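TIR domain-containing adapter molecule 1 (Homo sapiens, PDB 4BSX) acts as an adaptor in Toll-like receptor signalling, linking receptors to interferon-beta induction, and has an N-terminal helical domain that resembles IFIT proteins. Local coordinates at residues L27-K32 / E109-A114; D44-M49 / A100-L105. The protein carries 2 engineered substitutions. All blocks are in the same frame, centred on the assembly; numbering follows the deposited sequence.

Interactions 1 and 2 join the same parts of one small all-helical domain at two depths, the first pairing a surface salt bridge with leucines, the second wholly apolar. The centre of interaction 1 lies about 13 Å from the centre of the chain, that of interaction 2 about 4 Å from it; the two are 10 Å apart. In chain order the segments run 27-32, 44-49, 100-105, 109-114, so interaction 2 falls within the span that interaction 1 closes. Helices 23-33 and 43-53 are consecutive, and helix 96-108 leads directly into segment 109-114. Together the contacts probably hold both helices against helix 96-108 and its following turn, in a domain similar to IFIT proteins.

Interaction 1 (L27-K32 / E109-A114); sequences LYLKHK and EKLCPA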
ATOM      1  N   LEU A  27      16.767  -2.171   1.345  1.00  9.26           N
ATOM      2  CA  LEU A  27      17.532  -2.324   0.116  1.00  9.68           C
ATOM      3  C   LEU A  27      17.059  -3.550  -0.701  1.00  7.96           C
ATOM      4  O   LEU A  27      16.812  -3.433  -1.892  1.00  7.73           O
ATOM      5  CB  LEU A  27      19.043  -2.398   0.414  1.00 12.49           C
ATOM      6  CG  LEU A  27      19.630  -1.021   0.804  1.00 10.49           C
ATOM      7  CD1 LEU A  27      20.983  -1.107   1.452  1.00 13.65           C
ATOM      8  CD2 LEU A  27      19.672  -0.069  -0.425  1.00  9.94           C
ATOM      9  N   TYR A  28      16.887  -4.684  -0.039  1.00  7.51           N
ATOM     10  CA  TYR A  28      16.294  -5.869  -0.637  1.00 10.91           C
ATOM     11  C   TYR A  28      14.952  -5.559  -1.291  1.00 11.40           C
ATOM     12  O   TYR A  28      14.764  -5.871  -2.456  1.00  7.04           O
ATOM     13  CB  TYR A  28      16.105  -6.957   0.414  1.00 18.60           C
ATOM     14  CG  TYR A  28      15.338  -8.153  -0.106  1.00 13.75           C
ATOM     15  CD1 TYR A  28      15.875  -8.971  -1.126  1.00 16.87           C
ATOM     16  CD2 TYR A  28      14.061  -8.469   0.393  1.00 20.59           C
ATOM     17  CE1 TYR A  28      15.154 -10.092  -1.631  1.00  9.30           C
ATOM     18  CE2 TYR A  28      13.326  -9.597  -0.112  1.00 10.79           C
ATOM     19  CZ  TYR A  28      13.886 -10.382  -1.102  1.00 18.60           C
ATOM     20  OH  TYR A  28      13.167 -11.455  -1.556  1.00 25.72           O
ATOM     21  N   LEU A  29      14.029  -4.898  -0.569  1.00 14.50           N
ATOM     22  CA  LEU A  29      12.722  -4.546  -1.149  1.00  7.36           C
ATOM     23  C   LEU A  29      12.817  -3.542  -2.303  1.00 10.86           C
ATOM     24  O   LEU A  29      12.141  -3.691  -3.339  1.00  9.43           O
ATOM     25  CB  LEU A  29      11.762  -4.068  -0.079  1.00  6.32           C
ATOM     26  CG  LEU A  29      11.465  -5.221   0.890  1.00 10.87           C
ATOM     27  CD1 LEU A  29      10.605  -4.809   2.093  1.00 18.83           C
ATOM     28  CD2 LEU A  29      10.756  -6.357   0.161  1.00 12.69           C
ATOM     29  N   LYS A  30      13.671  -2.547  -2.153  1.00  7.60           N
ATOM     30  CA  LYS A  30      13.885  -1.583  -3.228  1.00  7.51           C
ATOM     31  C   LYS A  30      14.342  -2.309  -4.525  1.00 12.90           C
ATOM     32  O   LYS A  30      13.877  -1.998  -5.630  1.00 11.13           O
ATOM     33  CB  LYS A  30      14.937  -0.538  -2.787  1.00 11.25           C
ATOM     34  CG  LYS A  30      15.576   0.235  -3.942  1.00 11.17           C
ATOM     35  CD  LYS A  30      16.794   1.105  -3.520  1.00  8.67           C
ATOM     36  CE  LYS A  30      17.356   1.855  -4.756  1.00 13.02           C
ATOM     37  NZ  LYS A  30      18.462   2.785  -4.439  1.00 15.28           N
ATOM     38  N   HIS A  31      15.280  -3.245  -4.396  1.00  8.82           N
ATOM     39  CA  HIS A  31      15.884  -3.836  -5.566  1.00  7.85           C
ATOM     40  C   HIS A  31      14.858  -4.786  -6.218  1.00 13.59           C
ATOM     41  O   HIS A  31      14.735  -4.844  -7.447  1.00 14.47           O
ATOM     42  CB  HIS A  31      17.149  -4.618  -5.162  1.00  8.57           C
ATOM     43  CG  HIS A  31      18.266  -3.770  -4.610  1.00 10.28           C
ATOM     44  ND1 HIS A  31      18.648  -2.569  -5.158  1.00 10.94           N
ATOM     45  CD2 HIS A  31      19.084  -3.985  -3.555  1.00  7.16           C
ATOM     46  CE1 HIS A  31      19.661  -2.073  -4.463  1.00  9.33           C
ATOM     47  NE2 HIS A  31      19.930  -2.906  -3.483  1.00 14.98           N
ATOM     48  N   LYS A  32      14.149  -5.518  -5.359  1.00  6.27           N
ATOM     49  CA  LYS A  32      13.146  -6.519  -5.732  1.00 16.07           C
ATOM     50  C   LYS A  32      11.810  -5.958  -6.233  1.00 14.12           C
ATOM     51  O   LYS A  32      11.236  -6.477  -7.170  1.00  9.07           O
ATOM     52  CB  LYS A  32      12.845  -7.394  -4.515  1.00 14.44           C
ATOM     53  CG  LYS A  32      11.856  -8.480  -4.757  1.00 18.29           C
ATOM     54  CD  LYS A  32      11.758  -9.350  -3.514  1.00 19.75           C
ATOM     55  CE  LYS A  32      10.717 -10.441  -3.673  1.00 16.49           C
ATOM     56  NZ  LYS A  32      10.674 -11.415  -2.553  1.00 30.48           N
ATOM     57  N   GLU A 109       6.598 -11.074   2.742  1.00 17.28           N
ATOM     58  CA  GLU A 109       8.003 -10.853   2.973  1.00 18.60           C
ATOM     59  C   GLU A 109       8.322 -11.197   4.407  1.00 18.08           C
ATOM     60  O   GLU A 109       9.460 -11.059   4.848  1.00 16.45           O
ATOM     61  CB  GLU A 109       8.378  -9.394   2.686  1.00 15.91           C
ATOM     62  CG  GLU A 109       8.315  -9.037   1.175  1.00 20.99           C
ATOM     63  CD  GLU A 109       9.225  -9.903   0.307  1.00 15.88           C
ATOM     64  OE1 GLU A 109      10.173 -10.531   0.826  1.00 29.76           O
ATOM     65  OE2 GLU A 109       8.997  -9.989  -0.903  1.00 26.68           O
ATOM     66  N   LYS A 110       7.298 -11.617   5.143  1.00 18.38           N
ATOM     67  CA  LYS A 110       7.447 -11.964   6.552  1.00 14.24           C
ATOM     68  C   LYS A 110       7.878 -10.787   7.398  1.00 18.64           C
ATOM     69  O   LYS A 110       8.521 -10.987   8.426  1.00 24.61           O
ATOM     70  CB  LYS A 110       8.434 -13.132   6.689  1.00 20.72           C
ATOM     71  CG  LYS A 110       7.969 -14.368   5.954  1.00 19.02           C
ATOM     72  CD  LYS A 110       9.067 -15.383   5.717  1.00 33.81           C
ATOM     73  CE  LYS A 110       8.503 -16.676   5.112  1.00 43.38           C
ATOM     74  NZ  LYS A 110       7.766 -16.448   3.814  1.00 53.04           N
ATOM     75  N   LEU A 111       7.490  -9.568   7.003  1.00 15.02           N
ATOM     76  CA  LEU A 111       7.781  -8.383   7.798  1.00 14.23           C
ATOM     77  C   LEU A 111       6.698  -8.081   8.819  1.00 17.76           C
ATOM     78  O   LEU A 111       6.861  -7.167   9.653  1.00 22.90           O
ATOM     79  CB  LEU A 111       7.978  -7.172   6.896  1.00 20.59           C
ATOM     80  CG  LEU A 111       9.041  -7.292   5.807  1.00 21.24           C
ATOM     81  CD1 LEU A 111       9.298  -5.938   5.180  1.00 17.25           C
ATOM     82  CD2 LEU A 111      10.345  -7.881   6.338  1.00 21.29           C
ATOM     83  N   CYS A 112       5.592  -8.822   8.722  1.00 16.66           N
ATOM     84  CA  CYS A 112       4.468  -8.742   9.670  1.00 25.04           C
ATOM     85  C   CYS A 112       3.603 -10.018   9.626  1.00 18.46           C
ATOM     86  O   CYS A 112       3.647 -10.776   8.670  1.00 23.41           O
ATOM     87  CB  CYS A 112       3.592  -7.527   9.376  1.00 21.63           C
ATOM     88  SG  CYS A 112       2.442  -7.825   8.047  1.00 22.81           S
ATOM     89  N   PRO A 113       2.824 -10.275  10.686  1.00 29.87           N
ATOM     90  CA  PRO A 113       2.022 -11.508  10.726  1.00 21.36           C
ATOM     91  C   PRO A 113       0.870 -11.510   9.735  1.00 24.50           C
ATOM     92  O   PRO A 113       0.338 -10.446   9.407  1.00 25.62           O
ATOM     93  CB  PRO A 113       1.482 -11.536  12.150  1.00 23.22           C
ATOM     94  CG  PRO A 113       1.582 -10.144  12.623  1.00 28.49           C
ATOM     95  CD  PRO A 113       2.748  -9.521  11.947  1.00 21.91           C
ATOM     96  N   ALA A 114       0.510 -12.701   9.262  1.00 16.50           N
ATOM     97  CA  ALA A 114      -0.524 -12.871   8.261  1.00 21.11           C
ATOM     98  C   ALA A 114      -1.891 -12.428   8.787  1.00 30.07           C
ATOM     99  O   ALA A 114      -2.787 -12.090   8.012  1.00 29.05           O
ATOM    100  CB  ALA A 114      -0.595 -14.300   7.827  1.00 18.33           C
TER
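The ammonium nitrogen of Lys32 is gripped by two partners: NZ gives a hydrogen bond to Glu109 OE2 at 2.8 Å, part of a salt bridge, and another to Tyr28 OH, one helical turn earlier, at 2.7 Å. The carboxylate accepts through the syn lone pair of OE2, the one on the side of OE1. Lys32 reaches it with a fully extended chain, CG anti to the backbone N (chi1 -179°), while Glu109 meets it head-on from the other segment on a chain bent at chi2 (-58°). The Tyr28 ring joins in by its edge: Glu109 OE1 lies in the ring plane, 3.4 Å from Tyr28 CE2, and the ring and carboxylate planes stand 71° apart. The slightly positive C-H edge of the ring facing a carboxylate oxygen is probably mildly favourable, and the phenol and carboxylate together are likely to stabilise the charge on Lys32.

In the fold, this ties helix 23-33 to the turn that ends helix 96-108. Lys110 adopts positive phi there, with two bonds back into the last helical turn, a Schellman motif, and the chain then passes through a short loop to helix 114-130. Glu109 and Leu111, which flank Lys110, both turn toward helix 23-33.

Beneath the charged group the contact becomes apolar. Leu29 divides its two methyls between Glu109 and Leu111: CD2 passes alongside the aliphatic part of Glu109, 3.8 Å from CG, while CD1 meets Leu111 CD1 tip to tip at 3.5 Å. Leu29 also packs on Val50 of helix 43-53, and Leu111 rests on Ile17 of helix 11-19 and Leu106 of helix 96-108, carrying this apolar layer inward from the salt bridge.

Interaction 2 (D44-M49 / A100-L105); sequences DLLHAM and ARLYHL
Helices 44-49 and 100-105 cross at -73°, their short axes 10.2 Å apart at closest approach, and Leu46 and Leu102 are the residues whose CA atoms come nearest, 6.5 Å apart. Leu102 points into the other helix and spreads its methyls over three residues. CD2 lies 3.7 Å from Leu46 CB, the two side chains running antiparallel alongside each other. CD1 meets the selenium of Met49 (selenomethionine in this crystal) tip to tip, with SE at 3.5 Å. A bend at chi3 (57°) folds the Met49 CE methyl back to the same leucine methyl, and Leu45 lies across it, nearly perpendicular, its CD2 4.2 Å from Leu102 CD1.

This is the apolar centre of a helical domain with structural similarity to IFIT proteins, where helices distant in sequence meet across their leucine-rich faces. Met49 continues it to Leu11 and Phe15 of helix 11-19, Leu45 to Leu64 of helix 57-65. One turn beyond Leu102, Leu105 takes up the other end of Leu46: with its CG anti to the backbone N (chi1 -168°), Leu46 directs CD2 to within 3.7 Å of Leu105 CB. Replacing Leu102 by an alanine would probably open a gap among Leu45, Leu46 and Met49, leaving Met49 SE and Leu46 CB without the methyls they pack on.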
ATOM      1  N   ASP A  44       4.129  -1.386  -6.752  1.00 13.71           N
ATOM      2  CA  ASP A  44       4.698  -0.122  -7.215  1.00 16.74           C
ATOM      3  C   ASP A  44       4.614   0.928  -6.090  1.00 14.92           C
ATOM      4  O   ASP A  44       5.571   1.645  -5.841  1.00 18.35           O
ATOM      5  CB  ASP A  44       4.006   0.375  -8.485  1.00 18.73           C
ATOM      6  CG  ASP A  44       4.491  -0.332  -9.736  1.00 27.48           C
ATOM      7  OD1 ASP A  44       5.575  -0.951  -9.690  1.00 27.06           O
ATOM      8  OD2 ASP A  44       3.793  -0.245 -10.769  1.00 38.82           O
ATOM      9  N   LEU A  45       3.483   0.991  -5.402  1.00 13.98           N
ATOM     10  CA  LEU A  45       3.292   1.960  -4.333  1.00 15.40           C
ATOM     11  C   LEU A  45       4.245   1.571  -3.190  1.00 13.08           C
ATOM     12  O   LEU A  45       4.960   2.423  -2.659  1.00 10.37           O
ATOM     13  CB  LEU A  45       1.811   1.979  -3.866  1.00 13.13           C
ATOM     14  CG  LEU A  45       1.440   2.839  -2.639  1.00 24.40           C
ATOM     15  CD1 LEU A  45       1.732   4.291  -2.940  1.00 14.04           C
ATOM     16  CD2 LEU A  45      -0.041   2.679  -2.175  1.00 15.07           C
ATOM     17  N   LEU A  46       4.297   0.278  -2.853  1.00 13.14           N
ATOM     18  CA  LEU A  46       5.232  -0.194  -1.832  1.00 16.87           C
ATOM     19  C   LEU A  46       6.705   0.072  -2.198  1.00 15.88           C
ATOM     20  O   LEU A  46       7.543   0.324  -1.321  1.00 13.49           O
ATOM     21  CB  LEU A  46       5.035  -1.674  -1.543  1.00 12.49           C
ATOM     22  CG  LEU A  46       5.775  -2.199  -0.290  1.00 19.22           C
ATOM     23  CD1 LEU A  46       5.363  -1.484   0.983  1.00 16.05           C
ATOM     24  CD2 LEU A  46       5.547  -3.687  -0.107  1.00 14.05           C
ATOM     25  N   HIS A  47       7.024   0.033  -3.473  1.00 13.35           N
ATOM     26  CA  HIS A  47       8.389   0.360  -3.911  1.00 18.00           C
ATOM     27  C   HIS A  47       8.697   1.810  -3.524  1.00 12.04           C
ATOM     28  O   HIS A  47       9.776   2.143  -3.005  1.00  8.68           O
ATOM     29  CB  HIS A  47       8.492   0.132  -5.430  1.00 12.58           C
ATOM     30  CG  HIS A  47       9.750   0.642  -6.049  1.00 15.94           C
ATOM     31  ND1 HIS A  47      10.979   0.048  -5.843  1.00 12.09           N
ATOM     32  CD2 HIS A  47       9.963   1.683  -6.888  1.00 20.17           C
ATOM     33  CE1 HIS A  47      11.905   0.739  -6.484  1.00 15.33           C
ATOM     34  NE2 HIS A  47      11.315   1.725  -7.136  1.00 18.65           N
ATOM     35  N   ALA A  48       7.717   2.674  -3.746  1.00 12.39           N
ATOM     36  CA  ALA A  48       7.893   4.118  -3.491  1.00 16.02           C
ATOM     37  C   ALA A  48       8.023   4.417  -1.996  1.00  9.68           C
ATOM     38  O   ALA A  48       8.830   5.265  -1.578  1.00 12.22           O
ATOM     39  CB  ALA A  48       6.712   4.927  -4.106  1.00 15.58           C
HETATM   40  N   MSE A  49       7.198   3.744  -1.191  1.00 10.68           N
HETATM   41  CA  MSE A  49       7.216   3.894   0.285  1.00 12.28           C
HETATM   42  C   MSE A  49       8.547   3.395   0.834  1.00 10.37           C
HETATM   43  O   MSE A  49       9.129   3.992   1.767  1.00  8.56           O
HETATM   44  CB  MSE A  49       6.056   3.132   0.911  1.00  5.31           C
HETATM   45  CG  MSE A  49       4.673   3.764   0.609  1.00 12.25           C
HETATM   46 SE   MSE A  49       3.158   2.548   1.016  1.00 19.00          SE
HETATM   47  CE  MSE A  49       3.395   2.128   2.876  1.00 11.03           C
ATOM     48  N   ALA A 100      -4.807  -3.088   2.488  1.00 11.18           N
ATOM     49  CA  ALA A 100      -4.850  -4.569   2.374  1.00 15.95           C
ATOM     50  C   ALA A 100      -3.757  -5.176   1.420  1.00 15.23           C
ATOM     51  O   ALA A 100      -3.096  -6.174   1.732  1.00 10.46           O
ATOM     52  CB  ALA A 100      -6.245  -4.997   1.898  1.00 12.28           C
ATOM     53  N   ARG A 101      -3.602  -4.557   0.251  1.00 10.48           N
ATOM     54  CA  ARG A 101      -2.660  -4.997  -0.742  1.00  7.74           C
ATOM     55  C   ARG A 101      -1.187  -4.852  -0.208  1.00 12.08           C
ATOM     56  O   ARG A 101      -0.355  -5.779  -0.273  1.00  6.37           O
ATOM     57  CB  ARG A 101      -2.917  -4.189  -2.003  1.00  8.73           C
ATOM     58  CG  ARG A 101      -4.055  -4.766  -2.845  1.00 14.68           C
ATOM     59  CD  ARG A 101      -4.345  -3.998  -4.151  1.00 12.53           C
ATOM     60  NE  ARG A 101      -5.397  -4.701  -4.902  1.00 10.71           N
ATOM     61  CZ  ARG A 101      -5.878  -4.318  -6.081  1.00 13.09           C
ATOM     62  NH1 ARG A 101      -5.401  -3.229  -6.670  1.00  8.36           N
ATOM     63  NH2 ARG A 101      -6.845  -5.028  -6.679  1.00 14.55           N
ATOM     64  N   LEU A 102      -0.897  -3.686   0.347  1.00 12.37           N
ATOM     65  CA  LEU A 102       0.335  -3.441   1.035  1.00  6.54           C
ATOM     66  C   LEU A 102       0.587  -4.477   2.137  1.00  9.52           C
ATOM     67  O   LEU A 102       1.668  -5.040   2.225  1.00  9.08           O
ATOM     68  CB  LEU A 102       0.345  -2.031   1.595  1.00 13.38           C
ATOM     69  CG  LEU A 102       0.352  -0.910   0.547  1.00 17.31           C
ATOM     70  CD1 LEU A 102       0.416   0.413   1.288  1.00 14.43           C
ATOM     71  CD2 LEU A 102       1.504  -1.040  -0.471  1.00 16.80           C
ATOM     72  N   TYR A 103      -0.406  -4.761   2.961  1.00  9.91           N
ATOM     73  CA  TYR A 103      -0.174  -5.695   4.040  1.00  8.91           C
ATOM     74  C   TYR A 103      -0.000  -7.092   3.529  1.00 16.73           C
ATOM     75  O   TYR A 103       0.670  -7.924   4.180  1.00 17.08           O
ATOM     76  CB  TYR A 103      -1.254  -5.628   5.090  1.00 11.96           C
ATOM     77  CG  TYR A 103      -0.889  -4.668   6.212  1.00 12.66           C
ATOM     78  CD1 TYR A 103      -0.966  -3.306   6.014  1.00 10.02           C
ATOM     79  CD2 TYR A 103      -0.431  -5.122   7.430  1.00 17.77           C
ATOM     80  CE1 TYR A 103      -0.638  -2.427   6.983  1.00 14.81           C
ATOM     81  CE2 TYR A 103      -0.091  -4.226   8.433  1.00 13.33           C
ATOM     82  CZ  TYR A 103      -0.200  -2.878   8.197  1.00 14.22           C
ATOM     83  OH  TYR A 103       0.120  -1.947   9.160  1.00 21.07           O
ATOM     84  N   HIS A 104      -0.583  -7.373   2.362  1.00 10.39           N
ATOM     85  CA  HIS A 104      -0.379  -8.670   1.804  1.00 15.75           C
ATOM     86  C   HIS A 104       1.113  -8.868   1.461  1.00 18.26           C
ATOM     87  O   HIS A 104       1.693  -9.885   1.806  1.00 14.51           O
ATOM     88  CB  HIS A 104      -1.231  -8.873   0.572  1.00 18.79           C
ATOM     89  CG  HIS A 104      -0.828 -10.063  -0.209  1.00 11.56           C
ATOM     90  ND1 HIS A 104      -0.935 -11.343   0.294  1.00 25.23           N
ATOM     91  CD2 HIS A 104      -0.268 -10.179  -1.436  1.00 26.38           C
ATOM     92  CE1 HIS A 104      -0.492 -12.201  -0.608  1.00 22.26           C
ATOM     93  NE2 HIS A 104      -0.076 -11.520  -1.666  1.00 19.28           N
ATOM     94  N   LEU A 105       1.710  -7.895   0.773  1.00 16.23           N
ATOM     95  CA  LEU A 105       3.130  -7.943   0.427  1.00 19.21           C
ATOM     96  C   LEU A 105       3.980  -7.986   1.694  1.00 17.66           C
ATOM     97  O   LEU A 105       4.923  -8.798   1.786  1.00 17.88           O
ATOM     98  CB  LEU A 105       3.546  -6.768  -0.491  1.00 13.67           C
ATOM     99  CG  LEU A 105       2.644  -6.653  -1.745  1.00 17.04           C
ATOM    100  CD1 LEU A 105       2.882  -5.366  -2.597  1.00 18.01           C
ATOM    101  CD2 LEU A 105       2.773  -7.875  -2.585  1.00 11.03           C
TER